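AxyAgu115A (Amphibacillus xylanus NBRC 15112, PDB 6NPS) is a family GH115 alpha-glucuronidase, a hydrolase that probably releases glucuronic acid side groups from arabinoglucuronoxylan. Local coordinates at residues 140-145 against 456-461; 206-211 against 463-468; 492-497 against 564-569. The protein carries 3 engineered substitutions. All coordinates share one frame; numbering follows the deposited sequence.

Contact 1 of 3, residues 140-145 against 456-461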
loop_
_atom_site.group_PDB
_atom_site.type_symbol
_atom_site.label_atom_id
_atom_site.label_comp_id
_atom_site.label_asym_id
_atom_site.label_seq_id
_atom_site.Cartn_x
_atom_site.Cartn_y
_atom_site.Cartn_z
ATOM N N VAL A 140 -11.042 32.638 35.487
ATOM C CA VAL A 140 -11.630 32.228 36.768
ATOM C C VAL A 140 -12.997 31.563 36.570
ATOM O O VAL A 140 -13.273 30.499 37.134
ATOM C CB VAL A 140 -11.713 33.433 37.736
ATOM C CG1 VAL A 140 -12.505 34.595 37.126
ATOM C CG2 VAL A 140 -12.304 32.995 39.066
ATOM N N ASP A 141 -13.843 32.139 35.742
ATOM C CA ASP A 141 -15.156 31.552 35.491
ATOM C C ASP A 141 -15.141 30.563 34.330
ATOM O O ASP A 141 -15.701 29.470 34.442
ATOM C CB ASP A 141 -16.177 32.664 35.215
ATOM C CG ASP A 141 -17.525 32.124 34.744
ATOM O OD1 ASP A 141 -18.370 31.786 35.605
ATOM O OD2 ASP A 141 -17.735 32.036 33.513
ATOM N N TRP A 142 -14.477 30.921 33.228
ATOM C CA TRP A 142 -14.498 30.108 32.018
ATOM C C TRP A 142 -13.879 28.724 32.225
ATOM O O TRP A 142 -14.423 27.720 31.745
ATOM C CB TRP A 142 -13.786 30.840 30.877
ATOM C CG TRP A 142 -13.920 30.030 29.644
ATOM C CD1 TRP A 142 -12.981 29.224 29.073
ATOM C CD2 TRP A 142 -15.110 29.889 28.861
ATOM N NE1 TRP A 142 -13.511 28.608 27.964
ATOM C CE2 TRP A 142 -14.813 29.004 27.811
ATOM C CE3 TRP A 142 -16.384 30.452 28.940
ATOM C CZ2 TRP A 142 -15.754 28.647 26.842
ATOM C CZ3 TRP A 142 -17.322 30.113 27.966
ATOM C CH2 TRP A 142 -17.000 29.199 26.943
ATOM N N SER A 143 -12.745 28.635 32.928
ATOM C CA SER A 143 -12.035 27.374 33.106
ATOM C C SER A 143 -12.012 26.912 34.561
ATOM O O SER A 143 -11.328 25.927 34.884
ATOM C CB SER A 143 -10.594 27.502 32.597
ATOM O OG SER A 143 -10.557 27.875 31.226
ATOM N N GLY A 144 -12.702 27.617 35.451
ATOM C CA GLY A 144 -12.632 27.264 36.867
ATOM C C GLY A 144 -11.253 27.406 37.480
ATOM O O GLY A 144 -10.836 26.548 38.253
ATOM N N VAL A 145 -10.530 28.473 37.156
ATOM C CA VAL A 145 -9.219 28.714 37.754
ATOM C C VAL A 145 -9.444 29.465 39.066
ATOM O O VAL A 145 -9.676 30.669 39.070
ATOM C CB VAL A 145 -8.304 29.489 36.803
ATOM C CG1 VAL A 145 -6.923 29.734 37.462
ATOM C CG2 VAL A 145 -8.170 28.702 35.492
ATOM N N THR A 456 -10.028 24.792 24.938
ATOM C CA THR A 456 -8.614 24.521 24.662
ATOM C C THR A 456 -7.935 25.638 23.874
ATOM O O THR A 456 -6.709 25.612 23.706
ATOM C CB THR A 456 -8.373 23.181 23.925
ATOM O OG1 THR A 456 -8.613 23.336 22.524
ATOM C CG2 THR A 456 -9.300 22.083 24.475
ATOM N N GLN A 457 -8.672 26.660 23.453
ATOM C CA GLN A 457 -8.024 27.790 22.791
ATOM C C GLN A 457 -7.635 28.918 23.749
ATOM O O GLN A 457 -7.298 30.005 23.280
ATOM C CB GLN A 457 -8.925 28.352 21.676
ATOM C CG GLN A 457 -9.479 27.308 20.711
ATOM C CD GLN A 457 -8.389 26.683 19.841
ATOM O OE1 GLN A 457 -7.268 27.182 19.788
ATOM N NE2 GLN A 457 -8.715 25.595 19.166
ATOM N N GLU A 458 -7.633 28.683 25.060
ATOM C CA GLU A 458 -7.486 29.788 26.007
ATOM C C GLU A 458 -6.099 30.425 25.939
ATOM O O GLU A 458 -5.985 31.645 26.021
ATOM C CB GLU A 458 -7.782 29.326 27.436
ATOM C CG GLU A 458 -9.221 28.865 27.678
ATOM C CD GLU A 458 -9.451 27.385 27.319
ATOM O OE1 GLU A 458 -8.487 26.704 26.886
ATOM O OE2 GLU A 458 -10.603 26.908 27.466
ATOM N N LEU A 459 -5.021 29.631 25.787
ATOM C CA LEU A 459 -3.699 30.265 25.705
ATOM C C LEU A 459 -3.549 31.116 24.444
ATOM O O LEU A 459 -3.191 32.300 24.560
ATOM C CB LEU A 459 -2.591 29.200 25.788
ATOM C CG LEU A 459 -1.176 29.709 25.486
ATOM C CD1 LEU A 459 -0.743 30.599 26.640
ATOM C CD2 LEU A 459 -0.172 28.574 25.325
ATOM N N PRO A 460 -3.804 30.610 23.228
ATOM C CA PRO A 460 -3.621 31.482 22.054
ATOM C C PRO A 460 -4.660 32.607 21.961
ATOM O O PRO A 460 -4.334 33.675 21.424
ATOM C CB PRO A 460 -3.704 30.509 20.871
ATOM C CG PRO A 460 -4.469 29.358 21.363
ATOM C CD PRO A 460 -4.150 29.239 22.854
ATOM N N LEU A 461 -5.865 32.421 22.503
ATOM C CA LEU A 461 -6.828 33.525 22.554
ATOM C C LEU A 461 -6.358 34.618 23.511
ATOM O O LEU A 461 -6.477 35.811 23.218
ATOM C CB LEU A 461 -8.222 32.996 22.957
ATOM C CG LEU A 461 -9.305 34.102 23.141
ATOM C CD1 LEU A 461 -9.486 34.855 21.821
ATOM C CD2 LEU A 461 -10.637 33.512 23.652
#
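W142 opens the contact by turning the pyrrole edge of its indole to the carboxylate of E458, in the first turn of helix 458-469. With CG anti to the backbone N (chi1 -176°), the ring extends from its loop toward that turn, and E458 OE2 lies in the indole plane at the edge. W142 NE1 donates to E458 OE2 at 3.4 Å, but the N-H...O angle of 133° marks the bond as weak. The carboxylate plane is turned 48° from the ring, and W142 CD1 touches the same oxygen at 3.7 Å, so OE2 sits beside the N-H corner rather than squarely on it. Next in sequence, S143 meets the bent glutamate chain at its elbow: S143 OG is 3.9 Å from E458 CG, a van der Waals approach, and this buried hydroxyl has no polar partner in the model. Further on, V145 packs on A566 and L570 of helix 564-596.

From its own segment, T456 N gives E458 OE2 a second weak bond, 3.3 Å long, from a direction well apart from the indole N-H. W185 and L204 also touch the indole. The contact thus ties the loop after helix 120-133 to the start of the barrel helix 458-469. Two long, weak donors on one buried acid oxygen suggest that its charge is only partly offset by them, and that packing probably helps to hold the carboxylate.

Contact 2 of 3, residues 206-211 against 463-468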
loop_
_atom_site.group_PDB
_atom_site.type_symbol
_atom_site.label_atom_id
_atom_site.label_comp_id
_atom_site.label_asym_id
_atom_site.label_seq_id
_atom_site.Cartn_x
_atom_site.Cartn_y
_atom_site.Cartn_z
ATOM N N LEU A 206 -14.482 40.242 27.983
ATOM C CA LEU A 206 -14.096 41.478 28.653
ATOM C C LEU A 206 -12.921 41.262 29.618
ATOM O O LEU A 206 -12.090 42.159 29.788
ATOM C CB LEU A 206 -15.296 42.061 29.395
ATOM C CG LEU A 206 -16.462 42.612 28.555
ATOM C CD1 LEU A 206 -17.671 42.880 29.428
ATOM C CD2 LEU A 206 -15.998 43.945 27.876
ATOM N N ARG A 207 -12.833 40.093 30.262
ATOM C CA ARG A 207 -11.679 39.850 31.131
ATOM C C ARG A 207 -10.391 39.778 30.329
ATOM O O ARG A 207 -9.305 40.134 30.841
ATOM C CB ARG A 207 -11.889 38.568 31.942
ATOM C CG ARG A 207 -12.831 38.753 33.156
ATOM C CD ARG A 207 -12.904 37.481 33.996
ATOM N NE ARG A 207 -13.903 37.507 35.075
ATOM C CZ ARG A 207 -13.649 37.882 36.341
ATOM N NH1 ARG A 207 -12.429 38.307 36.689
ATOM N NH2 ARG A 207 -14.615 37.818 37.268
ATOM N N LEU A 208 -10.477 39.310 29.069
ATOM C CA LEU A 208 -9.321 39.307 28.181
ATOM C C LEU A 208 -9.125 40.658 27.499
ATOM O O LEU A 208 -8.285 40.779 26.622
ATOM C CB LEU A 208 -9.471 38.194 27.123
ATOM C CG LEU A 208 -9.580 36.783 27.696
ATOM C CD1 LEU A 208 -9.804 35.769 26.578
ATOM C CD2 LEU A 208 -8.334 36.424 28.470
ATOM N N LYS A 209 -9.876 41.667 27.905
ATOM C CA LYS A 209 -9.796 43.037 27.388
ATOM C C LYS A 209 -10.249 43.155 25.925
ATOM O O LYS A 209 -9.827 44.086 25.211
ATOM C CB LYS A 209 -8.390 43.614 27.574
ATOM C CG LYS A 209 -7.928 43.505 29.048
ATOM C CD LYS A 209 -6.488 43.905 29.243
ATOM C CE LYS A 209 -5.548 42.915 28.574
ATOM N NZ LYS A 209 -5.042 41.862 29.513
ATOM N N GLY A 210 -11.038 42.176 25.446
ATOM C CA GLY A 210 -11.655 42.269 24.143
ATOM C C GLY A 210 -12.912 43.149 24.216
ATOM O O GLY A 210 -13.407 43.533 25.295
ATOM N N ASN A 211 -13.435 43.513 23.028
ATOM C CA ASN A 211 -14.650 44.319 23.003
ATOM C C ASN A 211 -15.595 43.952 21.859
ATOM O O ASN A 211 -16.620 44.621 21.703
ATOM C CB ASN A 211 -14.322 45.853 22.932
ATOM C CG ASN A 211 -13.545 46.249 21.653
ATOM O OD1 ASN A 211 -13.327 45.424 20.772
ATOM N ND2 ASN A 211 -13.143 47.530 21.551
ATOM N N PHE A 463 -3.299 35.313 24.216
ATOM C CA PHE A 463 -2.180 35.960 23.547
ATOM C C PHE A 463 -2.661 36.924 22.465
ATOM O O PHE A 463 -2.170 38.053 22.351
ATOM C CB PHE A 463 -1.245 34.888 22.945
ATOM C CG PHE A 463 -0.086 35.508 22.200
ATOM C CD1 PHE A 463 0.860 36.225 22.895
ATOM C CD2 PHE A 463 -0.007 35.445 20.810
ATOM C CE1 PHE A 463 1.897 36.879 22.238
ATOM C CE2 PHE A 463 1.052 36.079 20.132
ATOM C CZ PHE A 463 1.997 36.797 20.861
ATOM N N PHE A 464 -3.584 36.455 21.616
ATOM C CA PHE A 464 -4.106 37.240 20.504
ATOM C C PHE A 464 -4.719 38.546 21.007
ATOM O O PHE A 464 -4.407 39.635 20.497
ATOM C CB PHE A 464 -5.148 36.394 19.762
ATOM C CG PHE A 464 -5.719 37.041 18.502
ATOM C CD1 PHE A 464 -6.908 37.741 18.563
ATOM C CD2 PHE A 464 -5.109 36.851 17.272
ATOM C CE1 PHE A 464 -7.475 38.334 17.408
ATOM C CE2 PHE A 464 -5.629 37.430 16.111
ATOM C CZ PHE A 464 -6.845 38.165 16.178
ATOM N N LEU A 465 -5.519 38.461 22.071
ATOM C CA LEU A 465 -6.155 39.651 22.628
ATOM C C LEU A 465 -5.199 40.492 23.492
ATOM O O LEU A 465 -5.414 41.711 23.637
ATOM C CB LEU A 465 -7.398 39.228 23.430
ATOM C CG LEU A 465 -8.521 38.655 22.529
ATOM C CD1 LEU A 465 -9.721 38.216 23.332
ATOM C CD2 LEU A 465 -8.971 39.677 21.476
ATOM N N ASP A 466 -4.142 39.893 24.057
ATOM C CA ASP A 466 -3.161 40.707 24.778
ATOM C C ASP A 466 -2.307 41.475 23.794
ATOM O O ASP A 466 -1.946 42.627 24.039
ATOM C CB ASP A 466 -2.257 39.823 25.657
ATOM C CG ASP A 466 -2.726 39.751 27.104
ATOM O OD1 ASP A 466 -3.162 40.799 27.626
ATOM O OD2 ASP A 466 -2.662 38.644 27.717
ATOM N N LEU A 467 -1.974 40.830 22.677
ATOM C CA LEU A 467 -1.277 41.477 21.570
ATOM C C LEU A 467 -2.099 42.616 20.976
ATOM O O LEU A 467 -1.570 43.710 20.731
ATOM C CB LEU A 467 -0.960 40.408 20.506
ATOM C CG LEU A 467 -0.129 40.871 19.309
ATOM C CD1 LEU A 467 1.199 41.442 19.813
ATOM C CD2 LEU A 467 0.076 39.696 18.340
ATOM N N ALA A 468 -3.403 42.390 20.754
ATOM C CA ALA A 468 -4.272 43.446 20.223
ATOM C C ALA A 468 -4.377 44.612 21.196
ATOM O O ALA A 468 -4.426 45.782 20.785
ATOM C CB ALA A 468 -5.689 42.910 19.929
HETATM O O HOH W 1 -7.860 42.633 23.626
#
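The carbonyl oxygen of K209 is gripped by two donors, NH2 of R171 and a bridging water that lies 2.9 Å from K209 O in a weak bond. The same water donates to L465 O at 2.6 Å, joining the two segments backbone to backbone. K209 occupies the C-prime position of a Schellman motif ending helix 195-207: its phi is positive, K209 N bonds L206 O at 2.9 Å, and G210 N reaches back into the last turn. The eight parallel strands are those of a TIM barrel, and the contact lies between the helix following strand 170-174 and the helix following strand 446-450, which are adjacent strands.

The lysine leaves the motif through a chain bent twice, at chi3 (-67°) and chi4 (-95°), which carries the ammonium across to helix 458-469. There K209 NZ makes a salt bridge with D466 OD1 at 2.9 Å, approaching on the syn side and 18° out of the carboxylate plane. The other oxygen, D466 OD2, is bonded by Y485 OH and by a glycerol probably left from crystallisation, so both oxygens have partners. With an alanine in place of K209, D466 OD1 would probably be left without its cationic mate, and the carboxylate would be held mainly through OD2.

Beside the salt bridge, L208 and L465 cross at about a right angle. L465 CD1 lies 3.8 Å from L208 CB and 4.1 Å from L208 CD1, while a CB on G210 would fall close to that same methyl. L465 CB, one bond from the helix backbone, rests 3.7 Å from L208 O.

Contact 3 of 3, residues 492-497 against 564-569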
loop_
_atom_site.group_PDB
_atom_site.type_symbol
_atom_site.label_atom_id
_atom_site.label_comp_id
_atom_site.label_asym_id
_atom_site.label_seq_id
_atom_site.Cartn_x
_atom_site.Cartn_y
_atom_site.Cartn_z
ATOM N N GLN A 492 -0.188 33.163 35.903
ATOM C CA GLN A 492 -1.536 33.701 36.095
ATOM C C GLN A 492 -2.544 32.600 36.415
ATOM O O GLN A 492 -3.432 32.790 37.249
ATOM C CB GLN A 492 -1.931 34.468 34.835
ATOM C CG GLN A 492 -3.262 35.173 34.827
ATOM C CD GLN A 492 -3.433 35.964 33.515
ATOM O OE1 GLN A 492 -3.586 35.377 32.431
ATOM N NE2 GLN A 492 -3.357 37.287 33.608
ATOM N N GLN A 493 -2.427 31.430 35.771
ATOM C CA GLN A 493 -3.326 30.326 36.091
ATOM C C GLN A 493 -2.902 29.530 37.328
ATOM O O GLN A 493 -3.763 28.972 38.006
ATOM C CB GLN A 493 -3.440 29.344 34.927
ATOM C CG GLN A 493 -3.524 29.934 33.549
ATOM C CD GLN A 493 -4.437 31.125 33.461
ATOM O OE1 GLN A 493 -5.489 31.155 34.106
ATOM N NE2 GLN A 493 -4.036 32.132 32.670
ATOM N N PHE A 494 -1.599 29.400 37.615
ATOM C CA PHE A 494 -1.152 28.378 38.562
ATOM C C PHE A 494 -0.332 28.938 39.728
ATOM O O PHE A 494 0.286 28.161 40.464
ATOM C CB PHE A 494 -0.373 27.293 37.829
ATOM C CG PHE A 494 -1.222 26.524 36.871
ATOM C CD1 PHE A 494 -2.308 25.789 37.335
ATOM C CD2 PHE A 494 -0.975 26.556 35.510
ATOM C CE1 PHE A 494 -3.136 25.091 36.436
ATOM C CE2 PHE A 494 -1.822 25.855 34.602
ATOM C CZ PHE A 494 -2.888 25.139 35.082
ATOM N N ALA A 495 -0.348 30.256 39.942
ATOM C CA ALA A 495 0.293 30.826 41.124
ATOM C C ALA A 495 -0.237 30.145 42.377
ATOM O O ALA A 495 -1.447 30.004 42.554
ATOM C CB ALA A 495 0.033 32.330 41.200
ATOM N N GLY A 496 0.672 29.694 43.238
ATOM C CA GLY A 496 0.251 29.038 44.454
ATOM C C GLY A 496 -0.150 27.591 44.287
ATOM O O GLY A 496 -0.303 26.889 45.293
ATOM N N VAL A 497 -0.327 27.119 43.057
ATOM C CA VAL A 497 -0.628 25.716 42.800
ATOM C C VAL A 497 0.648 24.908 42.610
ATOM O O VAL A 497 0.826 23.828 43.188
ATOM C CB VAL A 497 -1.532 25.605 41.554
ATOM C CG1 VAL A 497 -1.904 24.161 41.324
ATOM C CG2 VAL A 497 -2.758 26.505 41.674
ATOM N N PHE A 564 -7.328 20.786 40.369
ATOM C CA PHE A 564 -7.254 19.733 39.357
ATOM C C PHE A 564 -8.002 20.111 38.085
ATOM O O PHE A 564 -7.491 19.912 36.975
ATOM C CB PHE A 564 -7.798 18.410 39.911
ATOM C CG PHE A 564 -7.737 17.282 38.929
ATOM C CD1 PHE A 564 -6.552 16.575 38.727
ATOM C CD2 PHE A 564 -8.870 16.912 38.208
ATOM C CE1 PHE A 564 -6.486 15.536 37.819
ATOM C CE2 PHE A 564 -8.815 15.849 37.294
ATOM C CZ PHE A 564 -7.634 15.170 37.095
ATOM N N THR A 565 -9.221 20.638 38.220
ATOM C CA THR A 565 -10.036 20.920 37.039
ATOM C C THR A 565 -9.319 21.866 36.075
ATOM O O THR A 565 -9.316 21.644 34.857
ATOM C CB THR A 565 -11.398 21.508 37.471
ATOM O OG1 THR A 565 -12.193 20.487 38.094
ATOM C CG2 THR A 565 -12.149 22.035 36.280
ATOM N N ALA A 566 -8.695 22.917 36.609
ATOM C CA ALA A 566 -7.948 23.863 35.781
ATOM C C ALA A 566 -6.720 23.222 35.154
ATOM O O ALA A 566 -6.451 23.427 33.972
ATOM C CB ALA A 566 -7.557 25.092 36.619
ATOM N N TYR A 567 -5.945 22.454 35.922
ATOM C CA TYR A 567 -4.842 21.713 35.320
ATOM C C TYR A 567 -5.340 20.828 34.169
ATOM O O TYR A 567 -4.793 20.844 33.056
ATOM C CB TYR A 567 -4.109 20.874 36.383
ATOM C CG TYR A 567 -3.054 20.021 35.724
ATOM C CD1 TYR A 567 -1.932 20.604 35.138
ATOM C CD2 TYR A 567 -3.197 18.649 35.642
ATOM C CE1 TYR A 567 -0.993 19.847 34.487
ATOM C CE2 TYR A 567 -2.263 17.887 34.991
ATOM C CZ TYR A 567 -1.163 18.494 34.435
ATOM O OH TYR A 567 -0.240 17.723 33.785
ATOM N N PHE A 568 -6.406 20.077 34.409
ATOM C CA PHE A 568 -6.900 19.146 33.399
ATOM C C PHE A 568 -7.382 19.878 32.143
ATOM O O PHE A 568 -7.023 19.518 31.019
ATOM C CB PHE A 568 -8.050 18.313 33.984
ATOM C CG PHE A 568 -8.463 17.184 33.086
ATOM C CD1 PHE A 568 -7.926 15.913 33.263
ATOM C CD2 PHE A 568 -9.352 17.388 32.044
ATOM C CE1 PHE A 568 -8.279 14.866 32.415
ATOM C CE2 PHE A 568 -9.691 16.354 31.184
ATOM C CZ PHE A 568 -9.157 15.086 31.381
ATOM N N ALA A 569 -8.233 20.895 32.313
ATOM C CA ALA A 569 -8.810 21.554 31.148
ATOM C C ALA A 569 -7.795 22.411 30.398
ATOM O O ALA A 569 -7.865 22.504 29.170
ATOM C CB ALA A 569 -10.002 22.408 31.576
#
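Two torsions of F494 set up the contact: chi1 of -65° places CG anti to the carbonyl carbon, beside the backbone N, and chi2 of -62° turns the ring so that its CE1-CZ rim leads toward A566 and Y567. The edge, not a face, therefore meets helix 564-596. Y567 N lies in the ring plane, 3.9 Å from F494 CE1, and A566 O is also near that plane, 4.1 Å from F494 CZ. The ring thus abuts the helix backbone where one residue passes to the next, and the closest CA pair between the segments, F494 and Y567 at 8.3 Å, agrees with this.

From helix 564-596 the side chains contribute only their CB atoms to these contacts. F494 CE1 is 4.4 Å from A566 CB and 4.3 Å from Y567 CB, both apolar contacts. A566 has only its methyl to offer, which lets the phenyl edge come up to the helix surface. The tyrosine ring takes another course: with chi1 at 175° it packs against L555 and Y556 of helix 537-558, and Y567 OH bonds A552 O.

One face of the phenyl is covered from its own helix by Q493 CB, 3.7 Å above the plane and offset toward the rim. V571 and F498 add further apolar contacts to the ring. Behind it, the chain turns through G496, and V497 N bonds F494 O at 2.9 Å, tying down the backbone that carries the ring. The contact joins helix 482-494, which comes after barrel helix 458-469 and the short helix 471-474, to the start of the long helix 564-596. Cohesion between the segments is probably van der Waals packing and burial of the phenyl edge, with no hydrogen bond between them to fix the ring.

Overall arrangement
Contacts 1 and 2 use successive parts of helix 458-469 and touch each other, through L461 against L208 and V140 against R207. Contact 3 joins helices 482-494 and 564-596, neither of them used by the other two contacts, and meets contact 1 where V145 packs on Q493 and A566; contacts 2 and 3 do not touch, their centres being about 20 Å apart. Contacts 1 and 3 are buried, whereas contact 2 is partly buried. The chemistry follows this placing: the charged pair and bridging water belong to contact 2, contact 1 has only a weak bond to an enclosed carboxylate, and contact 3, farthest from the chain centre yet still buried, is purely van der Waals. The loop 140-145 thus lies between barrel and helical region.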